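Local coordinates for protein Thf1 (Thermosynechococcus elongatus, PDB 5MJR) that associates with the FtsH protease complex involved in photosystem II repair and may take part in the biogenesis of photosynthetic membranes, at residues Arg29-Ala34 with Asp91-Ala96; Phe63-Leu68 with Pro105-Glu110. One frame throughout, in Å; residues are numbered along the deposited sequence.

Contact 1. Residues Arg29-Ala34 with Asp91-Ala96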
ATOM      1  N   ARG A  29       9.638 -19.559  -2.389  1.00 12.39           N
ATOM      2  CA  ARG A  29      10.291 -20.256  -3.487  1.00 12.23           C
ATOM      3  C   ARG A  29       9.877 -19.731  -4.855  1.00 11.31           C
ATOM      4  O   ARG A  29      10.676 -19.598  -5.755  1.00 13.32           O
ATOM      5  CB  ARG A  29       9.892 -21.732  -3.454  1.00 15.79           C
ATOM      6  CG  ARG A  29      10.756 -22.519  -2.567  1.00 21.04           C
ATOM      7  CD  ARG A  29      10.545 -24.103  -2.713  1.00 29.79           C
ATOM      8  NE  ARG A  29       9.307 -24.508  -1.975  1.00 35.13           N
ATOM      9  CZ  ARG A  29       9.234 -24.766  -0.660  1.00 55.73           C
ATOM     10  NH1 ARG A  29      10.350 -24.727   0.151  1.00 41.84           N
ATOM     11  NH2 ARG A  29       8.053 -25.137  -0.135  1.00 56.51           N
ATOM     12  N   ALA A  30       8.586 -19.364  -5.001  1.00 11.81           N
ATOM     13  CA  ALA A  30       8.079 -18.779  -6.223  1.00 10.82           C
ATOM     14  C   ALA A  30       8.786 -17.444  -6.541  1.00 10.76           C
ATOM     15  O   ALA A  30       9.126 -17.138  -7.674  1.00 12.25           O
ATOM     16  CB  ALA A  30       6.575 -18.677  -6.217  1.00 12.32           C
ATOM     17  N   PHE A  31       8.959 -16.657  -5.494  1.00  9.80           N
ATOM     18  CA  PHE A  31       9.654 -15.393  -5.641  1.00 10.05           C
ATOM     19  C   PHE A  31      11.061 -15.565  -6.194  1.00  9.15           C
ATOM     20  O   PHE A  31      11.470 -14.956  -7.195  1.00 10.12           O
ATOM     21  CB  PHE A  31       9.684 -14.631  -4.334  1.00  9.79           C
ATOM     22  CG  PHE A  31      10.527 -13.341  -4.395  1.00  9.78           C
ATOM     23  CD1 PHE A  31      10.056 -12.233  -4.998  1.00  9.77           C
ATOM     24  CD2 PHE A  31      11.839 -13.352  -3.955  1.00 11.25           C
ATOM     25  CE1 PHE A  31      10.814 -11.122  -5.166  1.00 10.66           C
ATOM     26  CE2 PHE A  31      12.611 -12.222  -4.114  1.00 12.02           C
ATOM     27  CZ  PHE A  31      12.077 -11.073  -4.730  1.00 10.73           C
ATOM     28  N   TYR A  32      11.828 -16.478  -5.539  1.00 10.49           N
ATOM     29  CA  TYR A  32      13.223 -16.702  -5.945  1.00 11.33           C
ATOM     30  C   TYR A  32      13.411 -17.456  -7.220  1.00 13.04           C
ATOM     31  O   TYR A  32      14.479 -17.340  -7.834  1.00 16.12           O
ATOM     32  CB  TYR A  32      13.965 -17.355  -4.787  1.00 12.64           C
ATOM     33  CG  TYR A  32      14.200 -16.370  -3.618  1.00 12.48           C
ATOM     34  CD1 TYR A  32      15.052 -15.262  -3.759  1.00 11.91           C
ATOM     35  CD2 TYR A  32      13.650 -16.553  -2.391  1.00 12.85           C
ATOM     36  CE1 TYR A  32      15.283 -14.339  -2.761  1.00 12.51           C
ATOM     37  CE2 TYR A  32      13.893 -15.606  -1.319  1.00 12.89           C
ATOM     38  CZ  TYR A  32      14.738 -14.559  -1.521  1.00 12.70           C
ATOM     39  OH  TYR A  32      14.928 -13.654  -0.502  1.00 16.43           O
ATOM     40  N   ALA A  33      12.363 -18.152  -7.653  1.00 11.85           N
ATOM     41  CA  ALA A  33      12.339 -18.796  -9.006  1.00 12.56           C
ATOM     42  C   ALA A  33      12.129 -17.694 -10.102  1.00 12.28           C
ATOM     43  O   ALA A  33      12.665 -17.851 -11.214  1.00 16.36           O
ATOM     44  CB  ALA A  33      11.275 -19.845  -9.085  1.00 15.96           C
ATOM     45  N   ALA A  34      11.327 -16.667  -9.740  1.00 11.79           N
ATOM     46  CA  ALA A  34      10.953 -15.601 -10.700  1.00 11.42           C
ATOM     47  C   ALA A  34      12.027 -14.490 -10.781  1.00 11.00           C
ATOM     48  O   ALA A  34      12.148 -13.862 -11.780  1.00 15.74           O
ATOM     49  CB  ALA A  34       9.600 -15.029 -10.285  1.00 13.87           C
ATOM     50  N   ASP A  91      12.081  -3.272 -10.917  1.00 13.01           N
ATOM     51  CA  ASP A  91      10.812  -3.688 -11.550  1.00 15.08           C
ATOM     52  C   ASP A  91      10.659  -5.227 -11.669  1.00 12.10           C
ATOM     53  O   ASP A  91       9.569  -5.785 -11.459  1.00 13.64           O
ATOM     54  CB  ASP A  91      10.616  -3.084 -12.933  1.00 20.19           C
ATOM     55  CG  ASP A  91      10.469  -1.508 -12.884  1.00 37.65           C
ATOM     56  OD1 ASP A  91      10.195  -0.922 -11.766  1.00 31.67           O
ATOM     57  OD2 ASP A  91      10.660  -0.800 -13.925  1.00 39.70           O
ATOM     58  N   ARG A  92      11.763  -5.922 -11.925  1.00 12.85           N
ATOM     59  CA  ARG A  92      11.715  -7.361 -11.965  1.00 11.94           C
ATOM     60  C   ARG A  92      11.423  -7.921 -10.599  1.00 11.15           C
ATOM     61  O   ARG A  92      10.702  -8.926 -10.457  1.00 10.78           O
ATOM     62  CB  ARG A  92      13.137  -7.949 -12.384  1.00 16.25           C
ATOM     63  CG  ARG A  92      13.388  -7.794 -13.828  1.00 22.79           C
ATOM     64  CD  ARG A  92      14.869  -8.098 -14.103  1.00 28.80           C
ATOM     65  NE  ARG A  92      15.251  -8.179 -15.510  1.00 39.20           N
ATOM     66  CZ  ARG A  92      16.117  -7.392 -16.147  1.00 63.84           C
ATOM     67  NH1 ARG A  92      16.743  -6.357 -15.541  1.00 69.46           N
ATOM     68  NH2 ARG A  92      16.364  -7.631 -17.446  1.00 82.41           N
ATOM     69  N   ILE A  93      11.932  -7.325  -9.557  1.00  9.42           N
ATOM     70  CA  ILE A  93      11.636  -7.752  -8.210  1.00  8.31           C
ATOM     71  C   ILE A  93      10.111  -7.563  -7.873  1.00  8.40           C
ATOM     72  O   ILE A  93       9.504  -8.432  -7.269  1.00  8.77           O
ATOM     73  CB  ILE A  93      12.512  -7.022  -7.141  1.00  8.48           C
ATOM     74  CG1 ILE A  93      13.983  -7.505  -7.310  1.00 10.48           C
ATOM     75  CG2 ILE A  93      12.005  -7.200  -5.753  1.00 10.35           C
ATOM     76  CD1 ILE A  93      14.983  -6.738  -6.542  1.00 11.86           C
ATOM     77  N   PHE A  94       9.560  -6.385  -8.265  1.00  8.42           N
ATOM     78  CA  PHE A  94       8.134  -6.172  -8.040  1.00  8.50           C
ATOM     79  C   PHE A  94       7.254  -7.224  -8.774  1.00  8.32           C
ATOM     80  O   PHE A  94       6.316  -7.760  -8.207  1.00  9.16           O
ATOM     81  CB  PHE A  94       7.742  -4.785  -8.430  1.00  9.91           C
ATOM     82  CG  PHE A  94       6.309  -4.476  -8.095  1.00 10.05           C
ATOM     83  CD1 PHE A  94       5.984  -4.217  -6.785  1.00 11.70           C
ATOM     84  CD2 PHE A  94       5.333  -4.455  -9.086  1.00 10.06           C
ATOM     85  CE1 PHE A  94       4.632  -3.963  -6.402  1.00 13.01           C
ATOM     86  CE2 PHE A  94       4.004  -4.189  -8.758  1.00 11.83           C
ATOM     87  CZ  PHE A  94       3.695  -3.966  -7.380  1.00 12.21           C
ATOM     88  N   HIS A  95       7.662  -7.521 -10.005  1.00  8.77           N
ATOM     89  CA  HIS A  95       6.950  -8.510 -10.794  1.00  9.08           C
ATOM     90  C   HIS A  95       6.945  -9.836 -10.033  1.00  8.70           C
ATOM     91  O   HIS A  95       5.930 -10.514  -9.877  1.00 10.44           O
ATOM     92  CB  HIS A  95       7.558  -8.584 -12.182  1.00 11.07           C
ATOM     93  CG  HIS A  95       6.948  -9.709 -13.021  1.00 20.70           C
ATOM     94  ND1 HIS A  95       7.368 -11.048 -12.858  1.00 28.13           N
ATOM     95  CD2 HIS A  95       6.102  -9.681 -14.083  1.00 31.90           C
ATOM     96  CE1 HIS A  95       6.741 -11.828 -13.720  1.00 24.12           C
ATOM     97  NE2 HIS A  95       5.895 -11.016 -14.395  1.00 24.35           N
ATOM     98  N   ALA A  96       8.149 -10.241  -9.613  1.00  8.67           N
ATOM     99  CA  ALA A  96       8.323 -11.505  -8.907  1.00  9.10           C
ATOM    100  C   ALA A  96       7.529 -11.589  -7.613  1.00  8.82           C
ATOM    101  O   ALA A  96       6.909 -12.622  -7.256  1.00  9.82           O
ATOM    102  CB  ALA A  96       9.793 -11.802  -8.701  1.00 10.04           C
TER
HETATM  103  O   HOH W   1      10.539 -10.869 -12.513  1.00 27.23           O
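Phe31 and Ala34 of helix 24-34 pack against Ile93 and Ala96 of helix 90-100 in a largely buried, apolar helix-helix contact within this all-helical fold. The two segments run at 145° to one another, closer to antiparallel than to perpendicular, with their axes 9.1 Å apart. Small residues suit this close approach: Ala34 CB meets Ala96 CB at 3.6 Å, methyl to methyl. Phe31 packs beside this pair. With CG anti to the backbone N (chi1 174°), its ring is carried across to the partner helix, where Phe31 CD1 lies 3.7 Å from Ala96 CB. The ring edge does more than pack against methyls, because Ile93 O sits in the ring plane, 3.7 Å from Phe31 CE1, and a carbonyl oxygen suits the slightly positive rim of an aromatic ring. Ile93 CG2 touches Phe31 CZ at 4.0 Å. On its own helix, Phe31 lays CD2 over the centre of one face of the Tyr32 ring. At the more exposed margin a water bridges the helices, donating to Arg92 O at 2.8 Å and weakly to Ala34 O, while His95 ND1 weakly donates to it. Helix 41-58 closes the apolar side, with Ile47 against both Phe31 and Ile93 and Leu51 against Phe31; Glu48 OE2 of the same helix is hydrogen-bonded to Tyr32 OH. Beyond Ile93, Phe77 brings in helix 67-80, so the aromatic and branched side chains of this contact join four helices.

Contact 2. Residues Phe63-Leu68 with Pro105-Glu110; sequences FRYSPL and PQQLKE
The Tyr65 ring receives the Gln107 amide and the Leu108 side chain obliquely, both on the same side of its plane, while its phenol oxygen lies against the start of both side chains, beside helix 105-113. Gln107 NE2 is 3.7 Å from Tyr65 CE1, and the amide and ring planes are turned 50° apart, so the amide neither stacks flat on the ring nor stands square to it. The two side chains approach from opposite directions: Tyr65 has CG anti to its own N (chi1 176°), and Gln107 is fully extended. Across the other half of the ring, Leu108 CD1 touches Tyr65 CE2 at 3.8 Å, the branched leucine giving the aromatic carbons an apolar partner. Tyr65 OH lies 3.8 Å from Gln107 CG, but its polar bond goes one turn further along the helix, to Asp111 OD2. A phenylalanine in place of Tyr65 would probably keep much of the packing on Leu108 yet leave Asp111 without its hydroxyl partner. Ser66 is the N-cap of helix 67-80 and its OG weakly accepts from Leu68 N, while Pro67 suits a first helical turn, where its missing N-H costs nothing. On the exposed flank Gln106 NE2 gives Glu110 OE2 a nearly straight bond of 2.8 Å, in the amide plane and on the anti lone pair. Ala70 of helix 67-80 touches both Tyr65 and Leu108. Tyrosine thus does double duty, its carbons packing beside the buried leucine and its hydroxyl supplying a directional bond that ties the loop to helix 105-113.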
ATOM      1  N   PHE A  63     -10.237 -10.957   4.383  1.00 11.27           N
ATOM      2  CA  PHE A  63      -9.529 -10.010   3.523  1.00 10.05           C
ATOM      3  C   PHE A  63     -10.052 -10.100   2.073  1.00 10.12           C
ATOM      4  O   PHE A  63     -10.221 -11.197   1.509  1.00 13.39           O
ATOM      5  CB  PHE A  63      -8.029 -10.351   3.511  1.00 10.44           C
ATOM      6  CG  PHE A  63      -7.233  -9.513   2.562  1.00  9.76           C
ATOM      7  CD1 PHE A  63      -6.926  -8.180   2.837  1.00 11.49           C
ATOM      8  CD2 PHE A  63      -6.792 -10.033   1.352  1.00 11.40           C
ATOM      9  CE1 PHE A  63      -6.204  -7.422   1.919  1.00 12.82           C
ATOM     10  CE2 PHE A  63      -6.099  -9.194   0.454  1.00 13.44           C
ATOM     11  CZ  PHE A  63      -5.818  -7.919   0.716  1.00 11.74           C
ATOM     12  N   ARG A  64     -10.190  -8.952   1.435  1.00 10.52           N
ATOM     13  CA  ARG A  64     -10.547  -8.855   0.027  1.00 11.22           C
ATOM     14  C   ARG A  64      -9.699  -7.724  -0.603  1.00 10.14           C
ATOM     15  O   ARG A  64      -9.709  -6.588  -0.138  1.00 11.90           O
ATOM     16  CB  ARG A  64     -12.022  -8.584  -0.156  1.00 12.35           C
ATOM     17  CG  ARG A  64     -12.498  -8.492  -1.578  1.00 15.14           C
ATOM     18  CD  ARG A  64     -14.010  -8.351  -1.649  1.00 17.73           C
ATOM     19  NE  ARG A  64     -14.554  -8.060  -3.041  1.00 18.05           N
ATOM     20  CZ  ARG A  64     -14.935  -8.917  -3.962  1.00 22.89           C
ATOM     21  NH1 ARG A  64     -14.796 -10.208  -3.688  1.00 21.28           N
ATOM     22  NH2 ARG A  64     -15.534  -8.490  -5.167  1.00 20.74           N
ATOM     23  N   TYR A  65      -8.970  -8.086  -1.653  1.00  9.78           N
ATOM     24  CA  TYR A  65      -8.219  -7.123  -2.421  1.00  9.61           C
ATOM     25  C   TYR A  65      -9.088  -5.959  -2.846  1.00  9.69           C
ATOM     26  O   TYR A  65     -10.229  -6.108  -3.214  1.00 10.37           O
ATOM     27  CB  TYR A  65      -7.702  -7.771  -3.697  1.00 10.43           C
ATOM     28  CG  TYR A  65      -6.982  -6.927  -4.692  1.00  8.34           C
ATOM     29  CD1 TYR A  65      -7.685  -6.179  -5.593  1.00 10.23           C
ATOM     30  CD2 TYR A  65      -5.604  -6.857  -4.692  1.00 10.93           C
ATOM     31  CE1 TYR A  65      -7.049  -5.336  -6.507  1.00 10.08           C
ATOM     32  CE2 TYR A  65      -4.974  -6.016  -5.607  1.00 11.09           C
ATOM     33  CZ  TYR A  65      -5.652  -5.245  -6.500  1.00 10.31           C
ATOM     34  OH  TYR A  65      -5.012  -4.492  -7.428  1.00 12.31           O
ATOM     35  N   SER A  66      -8.470  -4.746  -2.835  1.00  8.81           N
ATOM     36  CA  SER A  66      -9.084  -3.592  -3.426  1.00  8.74           C
ATOM     37  C   SER A  66      -8.003  -2.674  -3.929  1.00  8.80           C
ATOM     38  O   SER A  66      -6.848  -2.850  -3.548  1.00  8.55           O
ATOM     39  CB  SER A  66      -9.911  -2.839  -2.378  1.00  9.81           C
ATOM     40  OG  SER A  66      -9.117  -2.202  -1.446  1.00 10.44           O
ATOM     41  N   PRO A  67      -8.312  -1.605  -4.657  1.00  8.08           N
ATOM     42  CA  PRO A  67      -7.287  -0.631  -5.080  1.00  9.21           C
ATOM     43  C   PRO A  67      -6.599   0.085  -3.962  1.00  7.86           C
ATOM     44  O   PRO A  67      -5.490   0.601  -4.192  1.00  9.14           O
ATOM     45  CB  PRO A  67      -8.025   0.284  -6.035  1.00  9.57           C
ATOM     46  CG  PRO A  67      -9.139  -0.583  -6.551  1.00 12.25           C
ATOM     47  CD  PRO A  67      -9.586  -1.430  -5.372  1.00  9.45           C
ATOM     48  N   LEU A  68      -7.209   0.150  -2.777  1.00  8.67           N
ATOM     49  CA  LEU A  68      -6.549   0.801  -1.634  1.00  9.16           C
ATOM     50  C   LEU A  68      -5.330  -0.083  -1.212  1.00  8.85           C
ATOM     51  O   LEU A  68      -4.268   0.441  -0.874  1.00  9.41           O
ATOM     52  CB  LEU A  68      -7.479   1.029  -0.500  1.00  9.27           C
ATOM     53  CG  LEU A  68      -6.955   1.697   0.757  1.00  9.37           C
ATOM     54  CD1 LEU A  68      -6.500   3.104   0.443  1.00 10.64           C
ATOM     55  CD2 LEU A  68      -7.970   1.678   1.885  1.00 11.46           C
ATOM     56  N   PRO A 105       1.133  -8.089 -11.246  1.00  9.99           N
ATOM     57  CA  PRO A 105       1.821  -6.800 -11.000  1.00  9.11           C
ATOM     58  C   PRO A 105       1.210  -5.671 -11.840  1.00  8.39           C
ATOM     59  O   PRO A 105       1.216  -4.513 -11.369  1.00 10.05           O
ATOM     60  CB  PRO A 105       3.307  -7.108 -11.374  1.00 10.14           C
ATOM     61  CG  PRO A 105       3.203  -8.312 -12.288  1.00  9.19           C
ATOM     62  CD  PRO A 105       2.015  -9.136 -11.817  1.00 10.10           C
ATOM     63  N   GLN A 106       0.768  -5.953 -13.054  1.00  9.23           N
ATOM     64  CA  GLN A 106       0.172  -4.950 -13.898  1.00  9.04           C
ATOM     65  C   GLN A 106      -1.147  -4.481 -13.336  1.00  9.54           C
ATOM     66  O   GLN A 106      -1.469  -3.270 -13.435  1.00 10.66           O
ATOM     67  CB  GLN A 106       0.002  -5.384 -15.337  1.00 10.65           C
ATOM     68  CG  GLN A 106      -0.363  -4.317 -16.303  1.00 13.41           C
ATOM     69  CD  GLN A 106       0.586  -3.153 -16.366  1.00 14.17           C
ATOM     70  OE1 GLN A 106       1.766  -3.252 -16.070  1.00 15.52           O
ATOM     71  NE2 GLN A 106       0.068  -2.019 -16.854  1.00 16.33           N
ATOM     72  N   GLN A 107      -1.938  -5.358 -12.760  1.00  8.56           N
ATOM     73  CA  GLN A 107      -3.195  -4.939 -12.093  1.00  9.25           C
ATOM     74  C   GLN A 107      -2.854  -4.065 -10.901  1.00  9.58           C
ATOM     75  O   GLN A 107      -3.485  -3.002 -10.708  1.00  9.53           O
ATOM     76  CB  GLN A 107      -4.029  -6.131 -11.638  1.00  9.83           C
ATOM     77  CG  GLN A 107      -5.341  -5.742 -10.957  1.00 10.43           C
ATOM     78  CD  GLN A 107      -6.209  -6.862 -10.521  1.00  9.91           C
ATOM     79  OE1 GLN A 107      -5.822  -8.042 -10.571  1.00 11.24           O
ATOM     80  NE2 GLN A 107      -7.391  -6.545 -10.029  1.00 11.83           N
ATOM     81  N   LEU A 108      -1.874  -4.439 -10.058  1.00  8.91           N
ATOM     82  CA  LEU A 108      -1.577  -3.578  -8.935  1.00  8.29           C
ATOM     83  C   LEU A 108      -1.086  -2.199  -9.435  1.00  8.25           C
ATOM     84  O   LEU A 108      -1.427  -1.160  -8.792  1.00  9.65           O
ATOM     85  CB  LEU A 108      -0.523  -4.199  -7.988  1.00 10.05           C
ATOM     86  CG  LEU A 108      -1.098  -5.094  -6.901  1.00 10.34           C
ATOM     87  CD1 LEU A 108      -1.650  -6.430  -7.471  1.00 12.99           C
ATOM     88  CD2 LEU A 108      -0.111  -5.250  -5.773  1.00 11.57           C
ATOM     89  N   LYS A 109      -0.233  -2.172 -10.441  1.00  8.58           N
ATOM     90  CA  LYS A 109       0.277  -0.897 -10.963  1.00  9.61           C
ATOM     91  C   LYS A 109      -0.858  -0.042 -11.520  1.00 10.52           C
ATOM     92  O   LYS A 109      -0.909   1.189 -11.215  1.00 10.35           O
ATOM     93  CB  LYS A 109       1.338  -1.107 -12.014  1.00 11.71           C
ATOM     94  CG  LYS A 109       2.653  -1.620 -11.488  1.00 15.71           C
ATOM     95  CD  LYS A 109       3.533  -1.804 -12.763  1.00 21.62           C
ATOM     96  CE  LYS A 109       4.674  -2.586 -12.446  1.00 30.59           C
ATOM     97  NZ  LYS A 109       5.672  -2.788 -13.550  1.00 44.32           N
ATOM     98  N   GLU A 110      -1.805  -0.630 -12.266  1.00  9.00           N
ATOM     99  CA  GLU A 110      -2.857   0.172 -12.811  1.00  9.98           C
ATOM    100  C   GLU A 110      -3.783   0.653 -11.696  1.00  9.91           C
ATOM    101  O   GLU A 110      -4.275   1.799 -11.720  1.00 11.94           O
ATOM    102  CB  GLU A 110      -3.580  -0.612 -13.855  1.00 10.59           C
ATOM    103  CG  GLU A 110      -2.809  -0.807 -15.163  1.00 12.57           C
ATOM    104  CD  GLU A 110      -3.499  -1.502 -16.330  1.00 13.91           C
ATOM    105  OE1 GLU A 110      -4.749  -1.533 -16.378  1.00 19.06           O
ATOM    106  OE2 GLU A 110      -2.744  -1.970 -17.226  1.00 17.13           O
TER

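How the contacts relate
From the N terminus the segments come in the order 29-34, 63-68, 91-96 and 105-110, so the two contacts cross rather than nest. Contact 1 closes a loop of 56 residues that includes helices 41-58 and 67-80; contact 2 opens inside that loop and closes beyond it, spanning helix 90-100. Their centres are about 17 Å apart, yet they meet where helices 90-100 and 105-113 follow one another: His95 CD2 packs on Pro105 CG at 3.7 Å, and Phe94 lies against Lys109 and Leu108. Helix 90-100 therefore faces helix 24-34 on one side and helix 105-113 on another, linking the N-terminal helix to the middle of the chain.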